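Local coordinates for protein xyloglucan-specific endo-beta-1,4-glucanase BoGH9A (Bacteroides ovatus, PDB 6DHT) that cleaves the beta-1,4-glucan backbone of xyloglucan from within, releasing xyloglucan oligosaccharides for the gut bacterium that makes it, at residues S114-Y117 with Q118-A121; L222-M225 with L226-D230; F248-P251 with V252-K255; M275-S278 with S279-A283; P290-S293 with K294-L298. All coordinates share one frame; numbering follows the deposited sequence.

All five contacts are local turns within the family 9 glycosidase domain. Contacts 1 and 2 close helices 105-117 and 213-226, both buried, and there backbone bonds, aromatic side chains and buried polar groups share the work. Contact 3 is different: a surface loop turn, with a water tying its backbone to a carboxylate. Contact 4, at the end of helix 265-281, is largely buried; contact 5, at the start of helix 292-309, is partly open to solvent. These last two, with centres about 8 Å apart, pack on each other and on contact 2, whereas contacts 1 and 3 touch none of the others. Contacts 1 and 3 come close to the predicted nucleophile.

Contact 1 of 5, residues S114-Y117 with Q118-A121; sequences SFYY and QRTA
Arg119 turns back along the end of helix 105-117 and sets its guanidinium against the edge of the Tyr116 ring. This pair carries the side-chain packing. Tyr116 CD1 lies over the middle of one guanidinium face, 3.8 Å from Arg119 CZ, and CZ sits in the plane of the tyrosine ring. With the two planes 73° apart, the ring meets the cation by its edge. The arginine chain, stretched from CG to NE, passes close by the backbone on its way, Arg119 CG lying 3.3 Å from Tyr116 O.

Backbone hydrogen bonds close the helix. Gln118 N gives to Ser114 O at 3.2 Å and, weakly, to Phe115 O; Arg119 N then reaches Tyr116 O at 3.1 Å, three residues back. Gln118 bends at CG (chi2 -70°), bringing its amide round to His498 and the carbonyl of Tyr167.

The charged interactions lead outward: Arg119 NH2 pairs with Glu217, and NH1 with Glu206, a calcium ligand. A leucine in place of Arg119 would probably cost both salt bridges, leaving Glu217 and the metal-binding Glu206 without this countercharge. The whole is a helix C-terminus tightening from i+4 to i+3 bonding in the (alpha/alpha)6 barrel of family 9, with the Gln118 side chain about 7 Å from that of Asp171, the predicted nucleophile.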
loop_
_atom_site.group_PDB
_atom_site.type_symbol
_atom_site.label_atom_id
_atom_site.label_comp_id
_atom_site.label_asym_id
_atom_site.label_seq_id
_atom_site.Cartn_x
_atom_site.Cartn_y
_atom_site.Cartn_z
ATOM N N SER A 114 1.010 3.437 10.652
ATOM C CA SER A 114 1.258 4.689 9.943
ATOM C C SER A 114 -0.043 5.430 9.649
ATOM O O SER A 114 -0.071 6.675 9.656
ATOM C CB SER A 114 2.003 4.424 8.632
ATOM O OG SER A 114 1.166 3.856 7.628
ATOM N N PHE A 115 -1.117 4.687 9.383
ATOM C CA PHE A 115 -2.405 5.280 9.082
ATOM C C PHE A 115 -2.955 6.058 10.284
ATOM O O PHE A 115 -3.560 7.131 10.121
ATOM C CB PHE A 115 -3.396 4.209 8.629
ATOM C CG PHE A 115 -3.086 3.659 7.265
ATOM C CD1 PHE A 115 -2.179 2.622 7.099
ATOM C CD2 PHE A 115 -3.696 4.206 6.133
ATOM C CE1 PHE A 115 -1.865 2.158 5.817
ATOM C CE2 PHE A 115 -3.393 3.731 4.871
ATOM C CZ PHE A 115 -2.466 2.718 4.720
ATOM N N TYR A 116 -2.737 5.522 11.485
ATOM C CA TYR A 116 -3.111 6.218 12.707
ATOM C C TYR A 116 -2.437 7.599 12.781
ATOM O O TYR A 116 -3.086 8.603 13.057
ATOM C CB TYR A 116 -2.818 5.359 13.945
ATOM C CG TYR A 116 -2.817 6.174 15.222
ATOM C CD1 TYR A 116 -4.003 6.517 15.862
ATOM C CD2 TYR A 116 -1.625 6.606 15.779
ATOM C CE1 TYR A 116 -3.990 7.284 17.015
ATOM C CE2 TYR A 116 -1.609 7.363 16.936
ATOM C CZ TYR A 116 -2.797 7.689 17.552
ATOM O OH TYR A 116 -2.804 8.451 18.706
ATOM N N TYR A 117 -1.138 7.658 12.472
ATOM C CA TYR A 117 -0.437 8.927 12.473
ATOM C C TYR A 117 -0.998 9.905 11.421
ATOM O O TYR A 117 -0.922 11.127 11.595
ATOM C CB TYR A 117 1.055 8.714 12.260
ATOM C CG TYR A 117 1.742 8.083 13.443
ATOM C CD1 TYR A 117 1.982 8.820 14.604
ATOM C CD2 TYR A 117 2.190 6.770 13.398
ATOM C CE1 TYR A 117 2.638 8.265 15.673
ATOM C CE2 TYR A 117 2.823 6.206 14.473
ATOM C CZ TYR A 117 3.048 6.969 15.611
ATOM O OH TYR A 117 3.711 6.377 16.672
ATOM N N GLN A 118 -1.558 9.390 10.334
ATOM C CA GLN A 118 -2.146 10.234 9.299
ATOM C C GLN A 118 -3.558 10.764 9.625
ATOM O O GLN A 118 -4.171 11.488 8.818
ATOM C CB GLN A 118 -2.216 9.491 7.966
ATOM C CG GLN A 118 -0.881 9.098 7.339
ATOM C CD GLN A 118 -0.089 10.277 6.819
ATOM O OE1 GLN A 118 0.848 10.740 7.469
ATOM N NE2 GLN A 118 -0.426 10.734 5.620
ATOM N N ARG A 119 -4.114 10.377 10.770
ATOM C CA ARG A 119 -5.506 10.718 11.052
ATOM C C ARG A 119 -5.678 12.200 11.294
ATOM O O ARG A 119 -4.868 12.826 11.969
ATOM C CB ARG A 119 -5.993 10.016 12.313
ATOM C CG ARG A 119 -6.264 8.517 12.150
ATOM C CD ARG A 119 -6.933 7.995 13.387
ATOM N NE ARG A 119 -6.982 6.531 13.419
ATOM C CZ ARG A 119 -7.497 5.841 14.429
ATOM N NH1 ARG A 119 -8.026 6.497 15.457
ATOM N NH2 ARG A 119 -7.496 4.509 14.407
ATOM N N THR A 120 -6.779 12.716 10.755
ATOM C CA THR A 120 -7.210 14.104 10.957
ATOM C C THR A 120 -8.301 14.156 12.017
ATOM O O THR A 120 -8.884 13.140 12.382
ATOM C CB THR A 120 -7.799 14.686 9.671
ATOM O OG1 THR A 120 -9.063 14.080 9.359
ATOM C CG2 THR A 120 -6.808 14.522 8.519
ATOM N N ALA A 121 -8.587 15.366 12.491
ATOM C CA ALA A 121 -9.735 15.629 13.355
ATOM C C ALA A 121 -9.676 14.909 14.683
ATOM O O ALA A 121 -10.712 14.639 15.288
ATOM C CB ALA A 121 -11.047 15.291 12.635
#

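Contact 2 of 5, residues L222-M225 with L226-D230; sequences LDWM and LTMQD
On one side of the Trp224 indole lies Met228, whose CG stands 3.2 Å above the ring plane, displaced to the rim beside the CE2-CZ2 edge, and 3.5 Å from Trp224 CZ2. The thioether follows: Met228 SD is 4.7 Å from the centroid of the five-membered ring and well off its normal, an oblique Met-aromatic contact. Two successive bends (chi2 -76°, chi3 -75°) curl the methionine round so that CG, SD and CE all come near CZ2. At the pyrrole side Thr227 OG1 approaches Trp224 CD1 obliquely. Beyond the segments, Ile176 and Ser179 of helix 176-192 also touch the indole, and Lys174 makes a cation-pi contact with it. A serine in place of Trp224 would probably open a gap beside Met228, free its bent chain to turn and leave Lys174 without its aromatic partner.

The carbonyl of this same tryptophan takes two bonds from one residue. Thr227 OG1 donates to Trp224 O at 2.7 Å, in the carbonyl plane and on a lone pair, while Thr227 N reaches that oxygen at 2.9 Å from well above the plane. Before them Leu226 N bonds to Leu222 O at 3.1 Å; after them Met228 N bonds to Met225 O at 2.9 Å, and a type I turn runs from Leu226 to Gln229. The threonine hydroxyl, itself also hydrogen-bonded to Ser162 OG, thus adds a second donor to the backbone N-H, and Trp224 O is gripped twice just where the helical bonding runs out.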
loop_
_atom_site.group_PDB
_atom_site.type_symbol
_atom_site.label_atom_id
_atom_site.label_comp_id
_atom_site.label_asym_id
_atom_site.label_seq_id
_atom_site.Cartn_x
_atom_site.Cartn_y
_atom_site.Cartn_z
ATOM N N LEU A 222 -13.373 5.315 6.314
ATOM C CA LEU A 222 -14.706 5.028 5.770
ATOM C C LEU A 222 -15.767 5.996 6.298
ATOM O O LEU A 222 -16.655 6.429 5.546
ATOM C CB LEU A 222 -15.126 3.601 6.094
ATOM C CG LEU A 222 -14.319 2.516 5.348
ATOM C CD1 LEU A 222 -14.467 1.121 6.010
ATOM C CD2 LEU A 222 -14.661 2.481 3.845
ATOM N N ASP A 223 -15.673 6.325 7.577
ATOM C CA ASP A 223 -16.657 7.226 8.183
ATOM C C ASP A 223 -16.580 8.594 7.518
ATOM O O ASP A 223 -17.611 9.208 7.209
ATOM C CB ASP A 223 -16.402 7.344 9.679
ATOM C CG ASP A 223 -17.598 7.858 10.440
ATOM O OD1 ASP A 223 -18.736 7.644 9.969
ATOM O OD2 ASP A 223 -17.381 8.441 11.519
ATOM N N TRP A 224 -15.367 9.083 7.277
ATOM C CA TRP A 224 -15.220 10.311 6.500
ATOM C C TRP A 224 -15.792 10.155 5.080
ATOM O O TRP A 224 -16.497 11.040 4.582
ATOM C CB TRP A 224 -13.750 10.762 6.419
ATOM C CG TRP A 224 -13.590 11.768 5.350
ATOM C CD1 TRP A 224 -14.147 13.009 5.326
ATOM C CD2 TRP A 224 -12.921 11.611 4.093
ATOM N NE1 TRP A 224 -13.837 13.643 4.158
ATOM C CE2 TRP A 224 -13.098 12.801 3.370
ATOM C CE3 TRP A 224 -12.171 10.584 3.512
ATOM C CZ2 TRP A 224 -12.554 12.985 2.111
ATOM C CZ3 TRP A 224 -11.630 10.781 2.265
ATOM C CH2 TRP A 224 -11.823 11.953 1.578
ATOM N N MET A 225 -15.484 9.041 4.405
ATOM C CA MET A 225 -15.930 8.845 3.026
ATOM C C MET A 225 -17.450 8.996 2.888
ATOM O O MET A 225 -17.916 9.574 1.914
ATOM C CB MET A 225 -15.484 7.470 2.504
ATOM C CG MET A 225 -14.004 7.346 2.321
ATOM S SD MET A 225 -13.515 5.753 1.628
ATOM C CE MET A 225 -13.832 6.027 -0.104
ATOM N N LEU A 226 -18.201 8.467 3.847
ATOM C CA LEU A 226 -19.662 8.603 3.846
ATOM C C LEU A 226 -20.105 10.064 3.700
ATOM O O LEU A 226 -21.102 10.343 3.025
ATOM C CB LEU A 226 -20.250 7.990 5.114
ATOM C CG LEU A 226 -20.151 6.469 5.211
ATOM C CD1 LEU A 226 -20.610 6.043 6.577
ATOM C CD2 LEU A 226 -21.010 5.771 4.174
ATOM N N THR A 227 -19.360 10.981 4.313
ATOM C CA THR A 227 -19.703 12.412 4.277
ATOM C C THR A 227 -19.412 13.078 2.929
ATOM O O THR A 227 -19.797 14.231 2.701
ATOM C CB THR A 227 -18.978 13.218 5.381
ATOM O OG1 THR A 227 -17.593 13.415 5.045
ATOM C CG2 THR A 227 -19.110 12.539 6.736
ATOM N N MET A 228 -18.739 12.376 2.032
ATOM C CA MET A 228 -18.392 12.898 0.723
ATOM C C MET A 228 -19.419 12.560 -0.351
ATOM O O MET A 228 -19.189 12.871 -1.529
ATOM C CB MET A 228 -17.001 12.402 0.322
ATOM C CG MET A 228 -15.913 12.995 1.178
ATOM S SD MET A 228 -15.524 14.691 0.778
ATOM C CE MET A 228 -14.622 14.424 -0.698
ATOM N N GLN A 229 -20.503 11.900 0.063
ATOM C CA GLN A 229 -21.612 11.560 -0.817
ATOM C C GLN A 229 -22.744 12.581 -0.671
ATOM O O GLN A 229 -23.200 12.827 0.436
ATOM C CB GLN A 229 -22.139 10.166 -0.483
ATOM C CG GLN A 229 -23.224 9.704 -1.443
ATOM C CD GLN A 229 -23.566 8.244 -1.293
ATOM O OE1 GLN A 229 -23.771 7.756 -0.192
ATOM N NE2 GLN A 229 -23.686 7.564 -2.413
ATOM N N ASP A 230 -23.172 13.144 -1.796
ATOM C CA ASP A 230 -24.304 14.079 -1.829
ATOM C C ASP A 230 -25.556 13.274 -1.486
ATOM O O ASP A 230 -25.856 12.305 -2.178
ATOM C CB ASP A 230 -24.394 14.685 -3.225
ATOM C CG ASP A 230 -25.535 15.698 -3.369
ATOM O OD1 ASP A 230 -26.516 15.632 -2.601
ATOM O OD2 ASP A 230 -25.432 16.554 -4.278
#

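Contact 3 of 5, residues F248-P251 with V252-K255; sequences FVKP and VDCK
Lys250 and Asp253 lie side by side and point the same way, yet their charges do not meet: Lys250 NZ is 6.1 Å from Asp253 OD2. What touches is the flank of the lysine, with OD2 of Asp253 3.8 Å from Lys250 CB and nearly as close to CD. Asp253 CG stands anti to its own carbonyl carbon (chi1 -60°), which turns the carboxylate back beside the lysine chain. A water fills the step between the two residues, accepting from Lys250 N at 2.9 Å and donating to Asp253 OD2 at 2.7 Å. The ammonium group carries on outward to a salt bridge with Asp505, which lies between two of the magnesium ligands, Asp504 and Ile506, in the sequence.

A second pair has a different character. Val249 points one methyl at the thiol of Cys254, CG2 to SG 3.8 Å, a purely apolar touch; the same SG lies 3.7 Å from Lys250 O. Between the two pairs the backbone makes a short 3-10 turn: Asp253 N bonds to Lys250 O at 2.9 Å and Cys254 N to Pro251 O at 3.1 Å. Pro251 touches His138, Tyr167, Tyr172 and Leu500, tying this surface loop to its neighbours.

With the lysine engaged by Asp505, the Asp253 carboxylate is linked through a water to the backbone N-H of Lys250; the charge pair probably contributes only a weak, screened attraction across the turn.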
loop_
_atom_site.group_PDB
_atom_site.type_symbol
_atom_site.label_atom_id
_atom_site.label_comp_id
_atom_site.label_asym_id
_atom_site.label_seq_id
_atom_site.Cartn_x
_atom_site.Cartn_y
_atom_site.Cartn_z
ATOM N N PHE A 248 5.463 23.590 4.452
ATOM C CA PHE A 248 5.883 22.563 5.400
ATOM C C PHE A 248 5.673 23.059 6.834
ATOM O O PHE A 248 6.625 23.369 7.563
ATOM C CB PHE A 248 7.289 22.057 5.077
ATOM C CG PHE A 248 7.291 21.026 3.975
ATOM C CD1 PHE A 248 6.725 21.323 2.744
ATOM C CD2 PHE A 248 7.727 19.734 4.204
ATOM C CE1 PHE A 248 6.661 20.376 1.741
ATOM C CE2 PHE A 248 7.659 18.770 3.196
ATOM C CZ PHE A 248 7.126 19.100 1.965
ATOM N N VAL A 249 4.398 23.106 7.212
ATOM C CA VAL A 249 3.974 23.614 8.504
ATOM C C VAL A 249 3.137 22.566 9.224
ATOM O O VAL A 249 2.636 21.632 8.595
ATOM C CB VAL A 249 3.135 24.888 8.347
ATOM C CG1 VAL A 249 3.944 25.956 7.597
ATOM C CG2 VAL A 249 1.854 24.638 7.611
ATOM N N LYS A 250 2.983 22.726 10.532
ATOM C CA LYS A 250 2.185 21.801 11.318
ATOM C C LYS A 250 0.707 21.927 10.961
ATOM O O LYS A 250 0.245 22.989 10.556
ATOM C CB LYS A 250 2.349 22.089 12.808
ATOM C CG LYS A 250 3.721 21.929 13.378
ATOM C CD LYS A 250 3.758 22.559 14.786
ATOM C CE LYS A 250 5.168 22.731 15.326
ATOM N NZ LYS A 250 5.648 21.495 15.977
ATOM N N PRO A 251 -0.065 20.848 11.122
ATOM C CA PRO A 251 -1.494 20.989 10.811
ATOM C C PRO A 251 -2.214 22.147 11.532
ATOM O O PRO A 251 -3.035 22.835 10.923
ATOM C CB PRO A 251 -2.067 19.635 11.242
ATOM C CG PRO A 251 -0.957 18.688 11.023
ATOM C CD PRO A 251 0.302 19.447 11.379
ATOM N N VAL A 252 -1.892 22.386 12.798
ATOM C CA VAL A 252 -2.554 23.456 13.539
ATOM C C VAL A 252 -2.242 24.849 12.995
ATOM O O VAL A 252 -2.972 25.800 13.278
ATOM C CB VAL A 252 -2.229 23.396 15.040
ATOM C CG1 VAL A 252 -2.832 22.141 15.652
ATOM C CG2 VAL A 252 -0.752 23.459 15.275
ATOM N N ASP A 253 -1.173 24.969 12.209
ATOM C CA ASP A 253 -0.798 26.252 11.604
ATOM C C ASP A 253 -1.327 26.446 10.170
ATOM O O ASP A 253 -1.059 27.473 9.524
ATOM C CB ASP A 253 0.721 26.399 11.667
ATOM C CG ASP A 253 1.238 26.377 13.101
ATOM O OD1 ASP A 253 0.521 26.881 13.991
ATOM O OD2 ASP A 253 2.327 25.841 13.353
ATOM N N CYS A 254 -2.097 25.478 9.681
ATOM C CA CYS A 254 -2.673 25.574 8.348
ATOM C C CYS A 254 -3.883 26.492 8.369
ATOM O O CYS A 254 -4.714 26.409 9.272
ATOM C CB CYS A 254 -3.077 24.187 7.839
ATOM S SG CYS A 254 -1.672 23.149 7.432
ATOM N N LYS A 255 -3.988 27.372 7.381
ATOM C CA LYS A 255 -5.025 28.396 7.418
ATOM C C LYS A 255 -5.861 28.493 6.152
ATOM O O LYS A 255 -6.870 29.187 6.146
ATOM C CB LYS A 255 -4.387 29.748 7.759
ATOM C CG LYS A 255 -3.835 29.768 9.177
ATOM C CD LYS A 255 -3.049 31.016 9.510
ATOM C CE LYS A 255 -2.273 30.814 10.812
ATOM N NZ LYS A 255 -3.056 30.063 11.853
HETATM O O HOH W 1 4.309 24.925 11.786
#

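Contact 4 of 5, residues M275-S278 with S279-A283; sequences MAQS and SRLFA. With EDO (1,2-ethanediol), chain I.
Arg280 doubles back over the helical turn before it and lays one guanidinium face on Gln277 CA, with Arg280 NH1 3.8 Å from that atom. The bend at chi3 (-54°) turns the group back in this way. Gln277 CG, anti to the backbone N (chi1 -171°), comes within 4.0 Å of Arg280 NH2, while the amide and guanidinium planes stand 70° apart. The extended remainder of Gln277 carries its amide to Gln187 and the carbonyl of Gly184; Arg280 NH2 is held by a salt bridge to Glu348.

This is the closing turn of helix 265-281, one of the helices of the (alpha/alpha)6 barrel, wedged between helices 176-192 and 339-353 on this side. Ser279 N bonds to Met275 O at 2.9 Å, and Phe282 N to Ser278 O at 2.9 Å, while the bond from Leu281 N to Gln277 O is weak. Phe282 turns its ring edge to the same acceptor: Phe282 CD1 is 3.2 Å from Ser278 O, which lies in the plane of the ring. Leu281 CD2 rests 3.4 Å from C1 of an ethanediol, probably from the crystallisation liquor, whose O1 bonds weakly to Arg280 O.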
loop_
_atom_site.group_PDB
_atom_site.type_symbol
_atom_site.label_atom_id
_atom_site.label_comp_id
_atom_site.label_asym_id
_atom_site.label_seq_id
_atom_site.Cartn_x
_atom_site.Cartn_y
_atom_site.Cartn_z
ATOM N N MET A 275 -17.347 0.502 -0.192
ATOM C CA MET A 275 -18.474 0.473 0.731
ATOM C C MET A 275 -19.215 -0.878 0.665
ATOM O O MET A 275 -19.563 -1.428 1.696
ATOM C CB MET A 275 -19.405 1.672 0.473
ATOM C CG MET A 275 -18.789 2.987 0.922
ATOM S SD MET A 275 -18.596 3.027 2.691
ATOM C CE MET A 275 -17.629 4.521 2.868
ATOM N N ALA A 276 -19.372 -1.406 -0.539
ATOM C CA ALA A 276 -19.949 -2.741 -0.700
ATOM C C ALA A 276 -19.060 -3.807 -0.013
ATOM O O ALA A 276 -19.559 -4.681 0.708
ATOM C CB ALA A 276 -20.131 -3.044 -2.163
ATOM N N GLN A 277 -17.747 -3.733 -0.251
ATOM C CA GLN A 277 -16.792 -4.598 0.429
ATOM C C GLN A 277 -16.932 -4.466 1.947
ATOM O O GLN A 277 -17.051 -5.446 2.667
ATOM C CB GLN A 277 -15.377 -4.189 0.003
ATOM C CG GLN A 277 -14.234 -5.110 0.448
ATOM C CD GLN A 277 -12.875 -4.474 0.241
ATOM O OE1 GLN A 277 -12.643 -3.334 0.631
ATOM N NE2 GLN A 277 -11.986 -5.204 -0.387
ATOM N N SER A 278 -16.856 -3.221 2.434
ATOM C CA SER A 278 -16.916 -2.962 3.870
ATOM C C SER A 278 -18.218 -3.454 4.517
ATOM O O SER A 278 -18.219 -3.866 5.677
ATOM C CB SER A 278 -16.710 -1.473 4.156
ATOM O OG SER A 278 -15.443 -1.058 3.649
ATOM N N SER A 279 -19.319 -3.368 3.775
ATOM C CA SER A 279 -20.606 -3.826 4.282
ATOM C C SER A 279 -20.491 -5.267 4.768
ATOM O O SER A 279 -20.978 -5.604 5.847
ATOM C CB SER A 279 -21.667 -3.716 3.197
ATOM O OG SER A 279 -22.921 -4.067 3.750
ATOM N N ARG A 280 -19.827 -6.118 3.987
ATOM C CA ARG A 280 -19.665 -7.516 4.372
ATOM C C ARG A 280 -18.750 -7.666 5.574
ATOM O O ARG A 280 -19.011 -8.440 6.497
ATOM C CB ARG A 280 -19.087 -8.341 3.215
ATOM C CG ARG A 280 -19.879 -8.292 1.945
ATOM C CD ARG A 280 -19.396 -9.336 0.927
ATOM N NE ARG A 280 -17.969 -9.274 0.614
ATOM C CZ ARG A 280 -17.431 -8.514 -0.342
ATOM N NH1 ARG A 280 -18.200 -7.736 -1.082
ATOM N NH2 ARG A 280 -16.114 -8.527 -0.543
ATOM N N LEU A 281 -17.636 -6.936 5.563
ATOM C CA LEU A 281 -16.627 -7.145 6.588
ATOM C C LEU A 281 -17.031 -6.633 7.952
ATOM O O LEU A 281 -16.509 -7.098 8.956
ATOM C CB LEU A 281 -15.299 -6.498 6.198
ATOM C CG LEU A 281 -14.709 -6.930 4.852
ATOM C CD1 LEU A 281 -13.341 -6.258 4.660
ATOM C CD2 LEU A 281 -14.674 -8.399 4.637
ATOM N N PHE A 282 -17.904 -5.620 7.993
ATOM C CA PHE A 282 -18.308 -5.035 9.260
ATOM C C PHE A 282 -19.649 -5.621 9.771
ATOM O O PHE A 282 -20.126 -5.205 10.818
ATOM C CB PHE A 282 -18.387 -3.511 9.138
ATOM C CG PHE A 282 -17.044 -2.831 9.169
ATOM C CD1 PHE A 282 -16.277 -2.726 8.017
ATOM C CD2 PHE A 282 -16.562 -2.282 10.344
ATOM C CE1 PHE A 282 -15.035 -2.098 8.045
ATOM C CE2 PHE A 282 -15.330 -1.640 10.371
ATOM C CZ PHE A 282 -14.579 -1.549 9.216
ATOM N N ALA A 283 -20.206 -6.583 9.051
ATOM C CA ALA A 283 -21.481 -7.223 9.453
ATOM C C ALA A 283 -21.417 -7.840 10.847
ATOM O O ALA A 283 -22.403 -7.787 11.595
ATOM C CB ALA A 283 -21.864 -8.276 8.446
HETATM C C1 EDO I . -15.826 -10.998 6.485
HETATM O O1 EDO I . -16.873 -10.836 5.513
HETATM C C2 EDO I . -14.869 -12.060 5.963
HETATM O O2 EDO I . -14.707 -11.901 4.546
#

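Contact 5 of 5, residues P290-S293 with K294-L298; sequences PGFS and KRALL
Phe292 bends its ring over Ala296, one helical turn further on. Its CB starts out away from the following turn, but with CG anti to the backbone N (chi1 174°) the ring swings round alongside the helix. The Ala296 methyl lies over one face of the ring, offset toward the rim near CE1, with Phe292 CE1 to Ala296 CB 4.0 Å; the same Phe292 CE1 is 3.9 Å from Leu226 CD1. On the other side of the ring, Phe292 CE2 comes within 3.6 Å of Phe282 CD1, in an edge-to-face pairing of the two phenylalanines. The tip, Phe292 CZ, ends 3.9 Å from Leu222 CB.

Below it the backbone begins helix 292-309 cleanly. Arg295 N bonds to Gly291 O at 3.1 Å, Ala296 N to Phe292 O at 2.7 Å, and Leu297 N to Ser293 O at 3.2 Å. Gly291 takes the N-cap position with a positive phi of 83°, a conformation that suits glycine, and its own N-H is taken up by the carboxylate of Glu286. Lys294 is exposed, whereas the guanidinium carbon of Arg295 lies against Leu226 CD1 of helix 213-226.

In the conformer modelled here, Ser293 OG probably hydrogen-bonds to Ser279 O, stitching this first turn to the end of helix 265-281. The start of helix 292-309 thus lies against three others of the barrel: Phe292 on helix 213-226 and helix 265-281 together, and Leu297 on helix 265-281 and on helix 339-353.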
loop_
_atom_site.group_PDB
_atom_site.type_symbol
_atom_site.label_atom_id
_atom_site.label_comp_id
_atom_site.label_asym_id
_atom_site.label_seq_id
_atom_site.Cartn_x
_atom_site.Cartn_y
_atom_site.Cartn_z
ATOM N N PRO A 290 -22.332 0.179 15.091
ATOM C CA PRO A 290 -23.761 -0.086 14.887
ATOM C C PRO A 290 -24.310 0.603 13.649
ATOM O O PRO A 290 -24.111 1.802 13.466
ATOM C CB PRO A 290 -24.403 0.483 16.158
ATOM C CG PRO A 290 -23.411 1.429 16.720
ATOM C CD PRO A 290 -22.072 0.847 16.376
ATOM N N GLY A 291 -24.962 -0.165 12.788
ATOM C CA GLY A 291 -25.595 0.382 11.612
ATOM C C GLY A 291 -24.705 0.603 10.410
ATOM O O GLY A 291 -25.197 0.909 9.327
ATOM N N PHE A 292 -23.393 0.445 10.557
ATOM C CA PHE A 292 -22.523 0.802 9.442
ATOM C C PHE A 292 -22.676 -0.135 8.233
ATOM O O PHE A 292 -22.726 0.306 7.088
ATOM C CB PHE A 292 -21.065 0.880 9.901
ATOM C CG PHE A 292 -20.091 1.092 8.781
ATOM C CD1 PHE A 292 -20.163 2.204 7.965
ATOM C CD2 PHE A 292 -19.100 0.160 8.548
ATOM C CE1 PHE A 292 -19.288 2.367 6.927
ATOM C CE2 PHE A 292 -18.193 0.337 7.520
ATOM C CZ PHE A 292 -18.289 1.423 6.713
ATOM N N SER A 293 -22.724 -1.437 8.477
ATOM C CA SER A 293 -22.839 -2.386 7.380
ATOM C C SER A 293 -24.012 -2.036 6.473
ATOM O O SER A 293 -23.858 -1.952 5.262
ATOM C CB SER A 293 -22.986 -3.814 7.899
ATOM O OG SER A 293 -23.232 -4.704 6.825
ATOM N N LYS A 294 -25.189 -1.826 7.070
ATOM C CA LYS A 294 -26.377 -1.451 6.311
ATOM C C LYS A 294 -26.231 -0.114 5.599
ATOM O O LYS A 294 -26.538 0.022 4.418
ATOM C CB LYS A 294 -27.572 -1.404 7.264
ATOM C CG LYS A 294 -28.906 -1.135 6.594
ATOM C CD LYS A 294 -29.992 -0.888 7.640
ATOM C CE LYS A 294 -31.351 -0.709 6.995
ATOM N NZ LYS A 294 -31.863 -1.999 6.450
ATOM N N ARG A 295 -25.744 0.882 6.318
ATOM C CA ARG A 295 -25.533 2.196 5.724
ATOM C C ARG A 295 -24.555 2.158 4.546
ATOM O O ARG A 295 -24.764 2.802 3.526
ATOM C CB ARG A 295 -25.036 3.161 6.801
ATOM C CG ARG A 295 -24.795 4.542 6.308
ATOM C CD ARG A 295 -24.415 5.484 7.429
ATOM N NE ARG A 295 -24.224 6.836 6.903
ATOM C CZ ARG A 295 -23.579 7.812 7.533
ATOM N NH1 ARG A 295 -23.031 7.595 8.730
ATOM N NH2 ARG A 295 -23.468 8.997 6.946
ATOM N N ALA A 296 -23.479 1.385 4.682
ATOM C CA ALA A 296 -22.468 1.310 3.628
ATOM C C ALA A 296 -23.047 0.735 2.355
ATOM O O ALA A 296 -22.788 1.218 1.259
ATOM C CB ALA A 296 -21.306 0.443 4.091
ATOM N N LEU A 297 -23.846 -0.320 2.500
ATOM C CA LEU A 297 -24.407 -0.962 1.322
ATOM C C LEU A 297 -25.409 -0.039 0.605
ATOM O O LEU A 297 -25.371 0.112 -0.617
ATOM C CB LEU A 297 -25.046 -2.309 1.685
ATOM C CG LEU A 297 -25.536 -3.100 0.478
ATOM C CD1 LEU A 297 -24.403 -3.433 -0.480
ATOM C CD2 LEU A 297 -26.254 -4.358 0.941
ATOM N N LEU A 298 -26.249 0.633 1.371
ATOM C CA LEU A 298 -27.204 1.571 0.779
ATOM C C LEU A 298 -26.462 2.670 0.043
ATOM O O LEU A 298 -26.771 3.003 -1.102
ATOM C CB LEU A 298 -28.084 2.185 1.870
ATOM C CG LEU A 298 -29.179 1.277 2.429
ATOM C CD1 LEU A 298 -29.791 1.865 3.692
ATOM C CD2 LEU A 298 -30.249 1.053 1.385
#